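Local coordinates for protein fimbrial subunit type 1 (Actinomyces oris, PDB 3UXF) that serves as the major subunit of the fimbriae on the bacterial surface, which act in cell adhesion, at residues Leu320-Asn323 / Asn327-Trp330; Thr207-Val212 / Ala218-Tyr223; Ser75-Thr80 / Asp147-Ala152; Ile273-Glu278 / Thr294-Thr299. All blocks are in the same frame, centred on the assembly; numbering follows the deposited sequence.

Contact 1. Residues Leu320-Asn323 / Asn327-Trp330; sequences LIPN and NFTW. With CA (calcium ion), chain E.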
loop_
_atom_site.group_PDB
_atom_site.type_symbol
_atom_site.label_atom_id
_atom_site.label_comp_id
_atom_site.label_asym_id
_atom_site.label_seq_id
_atom_site.Cartn_x
_atom_site.Cartn_y
_atom_site.Cartn_z
ATOM N N LEU A 320 0.355 7.104 6.238
ATOM C CA LEU A 320 -0.727 7.971 6.669
ATOM C C LEU A 320 -0.533 8.503 8.085
ATOM O O LEU A 320 -0.234 7.751 9.006
ATOM C CB LEU A 320 -2.059 7.225 6.589
ATOM C CG LEU A 320 -3.253 7.909 7.257
ATOM C CD1 LEU A 320 -3.660 9.149 6.484
ATOM C CD2 LEU A 320 -4.417 6.944 7.380
ATOM N N ILE A 321 -0.716 9.808 8.243
ATOM C CA ILE A 321 -0.737 10.444 9.552
ATOM C C ILE A 321 -2.179 10.901 9.715
ATOM O O ILE A 321 -2.583 11.911 9.151
ATOM C CB ILE A 321 0.226 11.632 9.635
ATOM C CG1 ILE A 321 1.672 11.147 9.530
ATOM C CG2 ILE A 321 0.022 12.389 10.935
ATOM C CD1 ILE A 321 2.673 12.255 9.331
ATOM N N PRO A 322 -2.956 10.123 10.462
ATOM C CA PRO A 322 -4.406 10.316 10.558
ATOM C C PRO A 322 -4.898 11.238 11.671
ATOM O O PRO A 322 -6.087 11.538 11.698
ATOM C CB PRO A 322 -4.907 8.899 10.820
ATOM C CG PRO A 322 -3.821 8.282 11.629
ATOM C CD PRO A 322 -2.517 8.936 11.213
ATOM N N ASN A 323 -4.024 11.667 12.570
ATOM C CA ASN A 323 -4.434 12.559 13.649
ATOM C C ASN A 323 -3.299 13.468 14.098
ATOM O O ASN A 323 -2.222 13.447 13.509
ATOM C CB ASN A 323 -5.015 11.776 14.827
ATOM C CG ASN A 323 -4.034 10.789 15.409
ATOM O OD1 ASN A 323 -2.929 11.153 15.796
ATOM N ND2 ASN A 323 -4.439 9.529 15.480
ATOM N N ASN A 327 3.213 11.901 18.694
ATOM C CA ASN A 327 4.201 10.916 18.269
ATOM C C ASN A 327 4.513 10.989 16.764
ATOM O O ASN A 327 5.541 10.496 16.321
ATOM C CB ASN A 327 3.799 9.499 18.632
ATOM C CG ASN A 327 2.512 9.111 18.008
ATOM O OD1 ASN A 327 1.475 9.662 18.345
ATOM N ND2 ASN A 327 2.554 8.157 17.095
ATOM N N PHE A 328 3.642 11.619 15.982
ATOM C CA PHE A 328 3.935 11.805 14.560
ATOM C C PHE A 328 4.733 13.086 14.369
ATOM O O PHE A 328 4.183 14.166 14.130
ATOM C CB PHE A 328 2.640 11.852 13.735
ATOM C CG PHE A 328 1.777 10.617 13.879
ATOM C CD1 PHE A 328 2.214 9.367 13.438
ATOM C CD2 PHE A 328 0.518 10.706 14.468
ATOM C CE1 PHE A 328 1.415 8.228 13.583
ATOM C CE2 PHE A 328 -0.291 9.572 14.597
ATOM C CZ PHE A 328 0.160 8.342 14.157
ATOM N N THR A 329 6.055 12.972 14.475
ATOM C CA THR A 329 6.885 14.175 14.445
ATOM C C THR A 329 7.270 14.630 13.042
ATOM O O THR A 329 7.879 15.673 12.884
ATOM C CB THR A 329 8.152 13.994 15.271
ATOM O OG1 THR A 329 8.842 12.832 14.815
ATOM C CG2 THR A 329 7.783 13.812 16.763
ATOM N N TRP A 330 6.892 13.865 12.017
ATOM C CA TRP A 330 7.067 14.314 10.646
ATOM C C TRP A 330 6.809 15.788 10.416
ATOM O O TRP A 330 5.773 16.328 10.796
ATOM C CB TRP A 330 6.134 13.519 9.732
ATOM C CG TRP A 330 6.214 13.905 8.277
ATOM C CD1 TRP A 330 5.244 14.511 7.535
ATOM C CD2 TRP A 330 7.325 13.687 7.396
ATOM N NE1 TRP A 330 5.679 14.679 6.232
ATOM C CE2 TRP A 330 6.956 14.180 6.132
ATOM C CE3 TRP A 330 8.592 13.131 7.566
ATOM C CZ2 TRP A 330 7.802 14.124 5.034
ATOM C CZ3 TRP A 330 9.430 13.062 6.457
ATOM C CH2 TRP A 330 9.027 13.558 5.217
HETATM CA CA CA E . 7.167 8.728 16.524
HETATM O O HOH W 1 8.046 9.997 14.434
#
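The ring of Phe328 meets Asn323 at its edge, where OD1 lies in the ring plane, 3.3 Å from CE2. The amide and ring planes are 50° apart. One face of the same ring carries the side-chain amide of Asn327, with ND2 3.6 Å above the centre. Ile321 CG2 approaches obliquely, 3.9 Å from Phe328 CG, and Pro322 CD comes within 4.0 Å of Phe328 CZ. Ile321 CD1 meets Trp330 at CB (3.7 Å) and comes obliquely to the indole, 3.9 Å from Trp330 CD1. Ile321 thus divides its branches between two aromatic residues. Its CG2 points opposite the backbone N (chi1 of -67° for CG1) and serves Phe328, while the CG1 branch runs to Trp330. Asn323 OD1 is also hydrogen-bonded to Ser325, and Trp330 NE1 to Thr272. The loop bends at Phe328 in an inverse gamma turn. Beside it, Asn327 O binds the calcium ion at 2.4 Å, and a water on the metal also bonds Thr329 OG1. Asp147 binds the ion through its carboxylate, and its OD1 takes a probable hydrogen bond from Asn327 ND2. The chemistry is mixed: apolar side chains pack on a ring that also meets two amides, and a neighbouring carbonyl binds calcium.

Contact 2. Residues Thr207-Val212 / Ala218-Tyr223; sequences TSIPKV and ARIKRY
The ring of Tyr223 is brought up to Thr207 and Ser208 by a chi1 of -163°, which sets CG opposite the backbone N and carries the hydroxyl to the end of the strand. A chi1 of 50° tucks Thr207 OG1 between its own N and carbonyl carbon, on the side that faces this hydroxyl. Tyr223 OH gives a short hydrogen bond of 2.6 Å to Ser208 O. It arrives from above the carbonyl plane, about 50° out of it. Thr207 OG1 lies 2.8 Å from the same hydroxyl, a likely but unsettled second bond. The buried phenol thus has one clear bond. Pro210 CD packs near the ring plane, 3.8 Å from Tyr223 CE1. Further along, Ile220 CD1 meets Ile209 CG2 at 3.6 Å, the two side chains crossing at about a right angle, and also reaches Pro210 CD. Val212 closes the other end. Its CB is 4.0 Å from Ala218 CB, and its CG1 lies against Ile220 CG1. The two segments run nearly antiparallel. Side chains make most of the contact, with the backbone carbonyl of Ser208 taking the tyrosine's bond. It forms the base of the connection between strands 201-208 and 224-229. Thr207 pairs through its backbone with Leu296 of strand 295-302, and Tyr223 with Leu275. Helix 277-288 borders this flank: Arg287 touches Ile209, and Ser284 touches Val212 at the far end.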
loop_
_atom_site.group_PDB
_atom_site.type_symbol
_atom_site.label_atom_id
_atom_site.label_comp_id
_atom_site.label_asym_id
_atom_site.label_seq_id
_atom_site.Cartn_x
_atom_site.Cartn_y
_atom_site.Cartn_z
ATOM N N THR A 207 -6.284 5.792 1.447
ATOM C CA THR A 207 -6.120 5.745 2.919
ATOM C C THR A 207 -7.455 5.887 3.641
ATOM O O THR A 207 -8.254 6.795 3.349
ATOM C CB THR A 207 -5.184 6.869 3.404
ATOM O OG1 THR A 207 -5.602 8.118 2.847
ATOM C CG2 THR A 207 -3.781 6.606 2.950
ATOM N N SER A 208 -7.674 5.038 4.657
ATOM C CA SER A 208 -8.849 5.205 5.520
ATOM C C SER A 208 -8.877 6.578 6.176
ATOM O O SER A 208 -7.826 7.229 6.376
ATOM C CB SER A 208 -8.859 4.118 6.606
ATOM O OG SER A 208 -9.100 2.869 6.017
ATOM N N ILE A 209 -10.080 7.009 6.559
ATOM C CA ILE A 209 -10.289 8.282 7.235
ATOM C C ILE A 209 -10.902 7.964 8.609
ATOM O O ILE A 209 -11.847 7.191 8.682
ATOM C CB ILE A 209 -11.295 9.133 6.442
ATOM C CG1 ILE A 209 -10.707 9.469 5.051
ATOM C CG2 ILE A 209 -11.612 10.395 7.164
ATOM C CD1 ILE A 209 -11.743 10.028 4.073
ATOM N N PRO A 210 -10.348 8.527 9.688
ATOM C CA PRO A 210 -10.958 8.257 11.008
ATOM C C PRO A 210 -12.410 8.714 11.080
ATOM O O PRO A 210 -12.742 9.739 10.520
ATOM C CB PRO A 210 -10.120 9.113 11.967
ATOM C CG PRO A 210 -8.829 9.313 11.263
ATOM C CD PRO A 210 -9.118 9.331 9.793
ATOM N N LYS A 211 -13.247 7.967 11.801
ATOM C CA LYS A 211 -14.610 8.433 12.075
ATOM C C LYS A 211 -14.627 9.281 13.347
ATOM O O LYS A 211 -14.232 8.803 14.410
ATOM C CB LYS A 211 -15.541 7.247 12.221
ATOM C CG LYS A 211 -17.035 7.645 12.350
ATOM C CD LYS A 211 -17.906 6.391 12.450
ATOM C CE LYS A 211 -19.417 6.722 12.462
ATOM N NZ LYS A 211 -20.250 5.475 12.401
ATOM N N VAL A 212 -15.006 10.546 13.231
ATOM C CA VAL A 212 -15.110 11.435 14.390
ATOM C C VAL A 212 -16.567 11.896 14.463
ATOM O O VAL A 212 -17.300 11.708 13.498
ATOM C CB VAL A 212 -14.191 12.661 14.302
ATOM C CG1 VAL A 212 -12.710 12.226 14.188
ATOM C CG2 VAL A 212 -14.585 13.564 13.130
ATOM N N ALA A 218 -16.791 17.575 16.434
ATOM C CA ALA A 218 -15.469 16.931 16.362
ATOM C C ALA A 218 -14.947 17.020 14.937
ATOM O O ALA A 218 -15.704 16.874 13.988
ATOM C CB ALA A 218 -15.560 15.488 16.759
ATOM N N ARG A 219 -13.646 17.226 14.814
ATOM C CA ARG A 219 -13.017 17.404 13.511
ATOM C C ARG A 219 -11.674 16.721 13.547
ATOM O O ARG A 219 -10.942 16.834 14.528
ATOM C CB ARG A 219 -12.798 18.891 13.229
ATOM C CG ARG A 219 -14.062 19.740 13.194
ATOM C CD ARG A 219 -14.910 19.350 12.004
ATOM N NE ARG A 219 -16.038 20.260 11.813
ATOM C CZ ARG A 219 -17.259 20.053 12.300
ATOM N NH1 ARG A 219 -17.528 18.964 13.009
ATOM N NH2 ARG A 219 -18.215 20.949 12.069
ATOM N N ILE A 220 -11.337 16.025 12.467
ATOM C CA ILE A 220 -9.955 15.578 12.300
ATOM C C ILE A 220 -9.048 16.801 12.327
ATOM O O ILE A 220 -9.317 17.805 11.649
ATOM C CB ILE A 220 -9.810 14.855 10.960
ATOM C CG1 ILE A 220 -10.542 13.519 11.017
ATOM C CG2 ILE A 220 -8.304 14.681 10.647
ATOM C CD1 ILE A 220 -10.937 12.937 9.609
ATOM N N LYS A 221 -7.996 16.746 13.141
ATOM C CA LYS A 221 -7.115 17.898 13.334
ATOM C C LYS A 221 -5.862 17.884 12.465
ATOM O O LYS A 221 -5.252 18.921 12.228
ATOM C CB LYS A 221 -6.720 18.029 14.806
ATOM C CG LYS A 221 -7.899 18.029 15.755
ATOM C CD LYS A 221 -8.687 19.317 15.652
ATOM C CE LYS A 221 -9.462 19.583 16.929
ATOM N NZ LYS A 221 -9.148 18.583 17.988
ATOM N N ARG A 222 -5.481 16.702 12.004
ATOM C CA ARG A 222 -4.339 16.560 11.116
ATOM C C ARG A 222 -4.536 15.334 10.242
ATOM O O ARG A 222 -4.897 14.269 10.727
ATOM C CB ARG A 222 -3.028 16.444 11.898
ATOM C CG ARG A 222 -1.809 16.236 11.007
ATOM C CD ARG A 222 -0.517 16.140 11.803
ATOM N NE ARG A 222 0.659 16.206 10.939
ATOM C CZ ARG A 222 1.885 15.860 11.316
ATOM N NH1 ARG A 222 2.102 15.422 12.546
ATOM N NH2 ARG A 222 2.893 15.954 10.462
ATOM N N TYR A 223 -4.302 15.496 8.948
ATOM C CA TYR A 223 -4.414 14.393 8.013
ATOM C C TYR A 223 -3.425 14.604 6.883
ATOM O O TYR A 223 -3.624 15.452 6.021
ATOM C CB TYR A 223 -5.840 14.271 7.473
ATOM C CG TYR A 223 -6.137 12.935 6.832
ATOM C CD1 TYR A 223 -6.724 11.909 7.556
ATOM C CD2 TYR A 223 -5.830 12.700 5.501
ATOM C CE1 TYR A 223 -6.997 10.691 6.974
ATOM C CE2 TYR A 223 -6.097 11.487 4.911
ATOM C CZ TYR A 223 -6.679 10.484 5.648
ATOM O OH TYR A 223 -6.949 9.275 5.055
#

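Contact 3. Residues Ser75-Thr80 / Asp147-Ala152; sequences SDVEFT and DKVIPA. With CA (calcium ion), chain E.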
loop_
_atom_site.group_PDB
_atom_site.type_symbol
_atom_site.label_atom_id
_atom_site.label_comp_id
_atom_site.label_asym_id
_atom_site.label_seq_id
_atom_site.Cartn_x
_atom_site.Cartn_y
_atom_site.Cartn_z
ATOM N N SER A 75 3.142 -6.236 19.002
ATOM C CA SER A 75 3.782 -5.968 20.289
ATOM C C SER A 75 3.858 -4.489 20.568
ATOM O O SER A 75 3.696 -3.669 19.673
ATOM C CB SER A 75 5.201 -6.552 20.312
ATOM O OG SER A 75 6.055 -5.805 19.458
ATOM N N ASP A 76 4.099 -4.143 21.837
ATOM C CA ASP A 76 4.352 -2.780 22.244
ATOM C C ASP A 76 3.170 -1.832 22.108
ATOM O O ASP A 76 3.355 -0.632 21.938
ATOM C CB ASP A 76 5.598 -2.194 21.532
ATOM C CG ASP A 76 6.285 -1.150 22.366
ATOM O OD1 ASP A 76 6.243 -1.273 23.618
ATOM O OD2 ASP A 76 6.827 -0.178 21.793
ATOM N N VAL A 77 1.960 -2.362 22.273
ATOM C CA VAL A 77 0.767 -1.544 22.256
ATOM C C VAL A 77 0.238 -1.480 23.687
ATOM O O VAL A 77 0.102 -2.510 24.312
ATOM C CB VAL A 77 -0.301 -2.173 21.367
ATOM C CG1 VAL A 77 -1.572 -1.388 21.447
ATOM C CG2 VAL A 77 0.205 -2.212 19.905
ATOM N N GLU A 78 -0.038 -0.285 24.175
ATOM C CA GLU A 78 -0.554 -0.156 25.550
ATOM C C GLU A 78 -2.073 -0.064 25.541
ATOM O O GLU A 78 -2.641 0.732 24.785
ATOM C CB GLU A 78 0.007 1.103 26.189
ATOM C CG GLU A 78 -0.437 1.273 27.613
ATOM C CD GLU A 78 -0.049 2.638 28.147
ATOM O OE1 GLU A 78 -0.786 3.621 27.931
ATOM O OE2 GLU A 78 1.033 2.723 28.772
ATOM N N PHE A 79 -2.736 -0.854 26.391
ATOM C CA PHE A 79 -4.168 -0.722 26.644
ATOM C C PHE A 79 -4.387 -0.241 28.047
ATOM O O PHE A 79 -3.675 -0.654 28.952
ATOM C CB PHE A 79 -4.894 -2.056 26.442
ATOM C CG PHE A 79 -5.095 -2.385 24.990
ATOM C CD1 PHE A 79 -6.207 -1.926 24.340
ATOM C CD2 PHE A 79 -4.152 -3.117 24.291
ATOM C CE1 PHE A 79 -6.408 -2.190 22.967
ATOM C CE2 PHE A 79 -4.336 -3.367 22.926
ATOM C CZ PHE A 79 -5.493 -2.936 22.289
ATOM N N THR A 80 -5.341 0.656 28.194
ATOM C CA THR A 80 -5.782 1.107 29.503
ATOM C C THR A 80 -7.218 0.633 29.711
ATOM O O THR A 80 -8.050 0.746 28.820
ATOM C CB THR A 80 -5.731 2.615 29.587
ATOM O OG1 THR A 80 -4.368 3.025 29.506
ATOM C CG2 THR A 80 -6.328 3.089 30.914
ATOM N N ASP A 147 3.936 4.167 15.865
ATOM C CA ASP A 147 3.509 4.971 14.726
ATOM C C ASP A 147 2.862 4.159 13.596
ATOM O O ASP A 147 1.905 4.618 12.945
ATOM C CB ASP A 147 4.712 5.702 14.125
ATOM C CG ASP A 147 5.298 6.769 15.047
ATOM O OD1 ASP A 147 5.006 6.838 16.260
ATOM O OD2 ASP A 147 6.131 7.543 14.537
ATOM N N LYS A 148 3.425 2.991 13.320
ATOM C CA LYS A 148 3.016 2.189 12.179
ATOM C C LYS A 148 1.740 1.406 12.391
ATOM O O LYS A 148 1.249 0.767 11.462
ATOM C CB LYS A 148 4.114 1.209 11.792
ATOM C CG LYS A 148 5.406 1.826 11.324
ATOM C CD LYS A 148 6.425 0.735 11.008
ATOM C CE LYS A 148 7.643 1.310 10.296
ATOM N NZ LYS A 148 7.216 1.974 9.030
ATOM N N VAL A 149 1.213 1.410 13.617
ATOM C CA VAL A 149 0.127 0.499 13.966
ATOM C C VAL A 149 -1.234 1.202 13.930
ATOM O O VAL A 149 -1.379 2.339 14.339
ATOM C CB VAL A 149 0.380 -0.077 15.391
ATOM C CG1 VAL A 149 -0.877 -0.777 15.924
ATOM C CG2 VAL A 149 1.596 -1.011 15.366
ATOM N N ILE A 150 -2.266 0.530 13.429
ATOM C CA ILE A 150 -3.602 1.103 13.468
ATOM C C ILE A 150 -4.258 0.919 14.866
ATOM O O ILE A 150 -4.343 -0.207 15.329
ATOM C CB ILE A 150 -4.496 0.428 12.421
ATOM C CG1 ILE A 150 -3.911 0.684 11.020
ATOM C CG2 ILE A 150 -5.917 1.017 12.455
ATOM C CD1 ILE A 150 -4.538 -0.184 9.956
ATOM N N PRO A 151 -4.712 2.015 15.494
ATOM C CA PRO A 151 -5.294 1.851 16.837
ATOM C C PRO A 151 -6.586 1.061 16.812
ATOM O O PRO A 151 -7.376 1.122 15.851
ATOM C CB PRO A 151 -5.643 3.282 17.259
ATOM C CG PRO A 151 -4.883 4.163 16.379
ATOM C CD PRO A 151 -4.719 3.421 15.077
ATOM N N ALA A 152 -6.819 0.329 17.898
ATOM C CA ALA A 152 -8.137 -0.262 18.133
ATOM C C ALA A 152 -9.202 0.774 18.482
ATOM O O ALA A 152 -8.907 1.836 19.054
ATOM C CB ALA A 152 -8.034 -1.317 19.264
HETATM CA CA CA E . 7.167 8.728 16.524
HETATM O O HOH W 1 8.046 9.997 14.434
#
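This contact packs the start of a strand in the N-terminal pilin domain against a loop whose first residue, Asp147, is a calcium ligand. Val77 and Phe79 meet Val149 and Ala152, away from the metal. The contact is small and wholly apolar. Phe79 turns an edge to the loop: Ala152 CB sits near the plane of the ring, 4.1 Å from Phe79 CE1. A chi1 of -77° sets Phe79 CG opposite the carbonyl carbon and lets the ring extend toward the loop. The second pair is looser, with Val77 CG2 4.4 Å from Val149 CG1. Each valine points its side chain at the other segment, and the backbones stay well apart, with 8.6 Å between Val77 CA and Val149 CA.

At the start of the loop, Asp147 grips the calcium ion with both carboxylate oxygens. The grip is uneven: OD2 lies 2.5 Å from the metal and OD1 2.9 Å. The ion also takes a carbonyl from Asn327, far along the chain. It therefore ties the loop 147-152 to the loop after strand 312-321.

Segment 75-80 leads into strand 78-84, which lies between strands 114-119 and 136-144 in an antiparallel sheet. Segment 147-152 belongs to the connection from strand 136-144 to strand 155-159, the outermost strand next to it. Ala152 N is hydrogen-bonded to Glu142 of strand 136-144, so the loop stays close to the sheet it leaves.

Contact 4. Residues Ile273-Glu278 / Thr294-Thr299; sequences IQLTEE and TKLQVT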
loop_
_atom_site.group_PDB
_atom_site.type_symbol
_atom_site.label_atom_id
_atom_site.label_comp_id
_atom_site.label_asym_id
_atom_site.label_seq_id
_atom_site.Cartn_x
_atom_site.Cartn_y
_atom_site.Cartn_z
ATOM N N ILE A 273 0.758 15.190 1.003
ATOM C CA ILE A 273 -0.526 15.835 0.770
ATOM C C ILE A 273 -1.101 16.111 2.147
ATOM O O ILE A 273 -1.340 15.188 2.924
ATOM C CB ILE A 273 -1.482 14.943 -0.069
ATOM C CG1 ILE A 273 -0.971 14.764 -1.496
ATOM C CG2 ILE A 273 -2.924 15.496 -0.044
ATOM C CD1 ILE A 273 -0.999 15.987 -2.345
ATOM N N GLN A 274 -1.245 17.386 2.462
ATOM C CA GLN A 274 -1.696 17.818 3.780
ATOM C C GLN A 274 -3.074 18.444 3.633
ATOM O O GLN A 274 -3.226 19.428 2.931
ATOM C CB GLN A 274 -0.675 18.825 4.322
ATOM C CG GLN A 274 -1.009 19.457 5.693
ATOM C CD GLN A 274 -0.022 20.589 5.985
ATOM O OE1 GLN A 274 -0.143 21.679 5.425
ATOM N NE2 GLN A 274 1.012 20.294 6.789
ATOM N N LEU A 275 -4.083 17.844 4.262
ATOM C CA LEU A 275 -5.419 18.430 4.185
ATOM C C LEU A 275 -5.426 19.762 4.974
ATOM O O LEU A 275 -4.818 19.860 6.058
ATOM C CB LEU A 275 -6.416 17.450 4.770
ATOM C CG LEU A 275 -7.264 16.567 3.845
ATOM C CD1 LEU A 275 -6.763 16.279 2.418
ATOM C CD2 LEU A 275 -7.904 15.367 4.517
ATOM N N THR A 276 -6.103 20.773 4.440
ATOM C CA THR A 276 -6.310 22.050 5.142
ATOM C C THR A 276 -7.448 21.897 6.145
ATOM O O THR A 276 -8.068 20.835 6.247
ATOM C CB THR A 276 -6.751 23.134 4.148
ATOM O OG1 THR A 276 -7.972 22.702 3.541
ATOM C CG2 THR A 276 -5.713 23.353 3.050
ATOM N N GLU A 277 -7.747 22.959 6.889
ATOM C CA GLU A 277 -8.878 22.893 7.801
ATOM C C GLU A 277 -10.171 22.506 7.026
ATOM O O GLU A 277 -10.922 21.618 7.463
ATOM C CB GLU A 277 -9.049 24.224 8.544
ATOM C CG GLU A 277 -10.353 24.242 9.328
ATOM C CD GLU A 277 -10.426 25.351 10.342
ATOM O OE1 GLU A 277 -9.727 26.372 10.179
ATOM O OE2 GLU A 277 -11.187 25.184 11.317
ATOM N N GLU A 278 -10.398 23.139 5.877
ATOM C CA GLU A 278 -11.595 22.805 5.095
ATOM C C GLU A 278 -11.518 21.382 4.532
ATOM O O GLU A 278 -12.504 20.640 4.547
ATOM C CB GLU A 278 -11.877 23.871 4.039
ATOM C CG GLU A 278 -12.938 23.463 3.009
ATOM C CD GLU A 278 -14.313 23.172 3.593
ATOM O OE1 GLU A 278 -14.596 23.460 4.780
ATOM O OE2 GLU A 278 -15.154 22.657 2.843
ATOM N N THR A 294 -15.102 4.796 2.784
ATOM C CA THR A 294 -14.986 6.197 2.383
ATOM C C THR A 294 -13.554 6.588 2.688
ATOM O O THR A 294 -13.167 6.609 3.855
ATOM C CB THR A 294 -15.921 7.035 3.230
ATOM O OG1 THR A 294 -17.262 6.540 3.038
ATOM C CG2 THR A 294 -15.847 8.499 2.844
ATOM N N LYS A 295 -12.751 6.856 1.653
ATOM C CA LYS A 295 -11.285 6.938 1.832
ATOM C C LYS A 295 -10.739 8.128 1.081
ATOM O O LYS A 295 -11.387 8.636 0.148
ATOM C CB LYS A 295 -10.632 5.678 1.289
ATOM C CG LYS A 295 -10.931 4.468 2.198
ATOM C CD LYS A 295 -10.190 3.260 1.727
ATOM C CE LYS A 295 -10.478 2.072 2.632
ATOM N NZ LYS A 295 -9.279 1.623 3.387
ATOM N N LEU A 296 -9.549 8.585 1.458
ATOM C CA LEU A 296 -8.864 9.584 0.607
ATOM C C LEU A 296 -8.083 8.845 -0.474
ATOM O O LEU A 296 -7.479 7.818 -0.228
ATOM C CB LEU A 296 -7.917 10.495 1.416
ATOM C CG LEU A 296 -7.596 11.837 0.710
ATOM C CD1 LEU A 296 -8.721 12.828 0.754
ATOM C CD2 LEU A 296 -6.323 12.459 1.278
ATOM N N GLN A 297 -8.114 9.375 -1.693
ATOM C CA GLN A 297 -7.351 8.781 -2.767
ATOM C C GLN A 297 -6.465 9.877 -3.374
ATOM O O GLN A 297 -6.941 10.912 -3.870
ATOM C CB GLN A 297 -8.269 8.215 -3.862
ATOM C CG GLN A 297 -7.534 7.549 -4.971
ATOM C CD GLN A 297 -8.424 7.361 -6.189
ATOM O OE1 GLN A 297 -8.653 8.309 -6.972
ATOM N NE2 GLN A 297 -8.965 6.163 -6.336
ATOM N N VAL A 298 -5.164 9.634 -3.321
ATOM C CA VAL A 298 -4.184 10.562 -3.873
ATOM C C VAL A 298 -3.565 9.922 -5.121
ATOM O O VAL A 298 -2.992 8.846 -5.046
ATOM C CB VAL A 298 -3.086 10.867 -2.825
ATOM C CG1 VAL A 298 -1.911 11.621 -3.460
ATOM C CG2 VAL A 298 -3.642 11.679 -1.666
ATOM N N THR A 299 -3.586 10.643 -6.236
ATOM C CA THR A 299 -2.933 10.155 -7.463
ATOM C C THR A 299 -1.715 11.035 -7.667
ATOM O O THR A 299 -1.860 12.275 -7.635
ATOM C CB THR A 299 -3.872 10.272 -8.673
ATOM O OG1 THR A 299 -5.050 9.492 -8.437
ATOM C CG2 THR A 299 -3.168 9.759 -9.937
#
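Ile273 and Val298 make the tighter part of this contact, their side chains passing side by side and pointing opposite ways. Ile273 CG1 rests 3.8 Å from Val298 CG1 and 4.1 Å from Val298 CG2, so it touches both methyls. Val298 has CG1 opposite its backbone N (chi1 169°), which turns the pair of methyls to Ile273. Next to them, Leu275 CD1 meets Leu296 CD2 at 4.0 Å, a single touch between branch ends. The backbones also spread, from 7.9 Å between Ile273 CA and Val298 CA to 10.1 Å between Leu275 CA and Leu296 CA. All four residues are buried. The residues between them, Gln274 and Gln297, turn to the outer faces of the two sheets and are partly exposed; Glu277, at the helix start, is exposed. Thr276 is the N-cap of helix 277-288, its OG1 bonded to Gly279 N and to Thr256 O. Strand 269-275 pairs with strands 224-229 and 258-264, while strand 295-302 lies between strands 201-208 and 241-245. The contact thus joins the facing layers of a beta sandwich, with Tyr223 touching both leucines.

In the fold
Along the chain the order is contact 3, contact 2, contact 4, contact 1. Contacts 2 and 4 have centres about 10 Å apart and share the sheet in which strands 201-208 and 295-302 are neighbours. Contact 1 lies about 12 Å from contact 2, centre to centre, and Arg222 joins them through probable hydrogen bonds to the carbonyls of Phe328 and Trp330. Contact 3 is in the N-terminal domain, about 14 Å from contact 1 and 24 Å from contact 4 between centres. Contacts 1 and 3 share the calcium ion and its water. The metal thus links the N-terminal domain to the next sandwich, consistent with a firm joint between them in this elongated subunit.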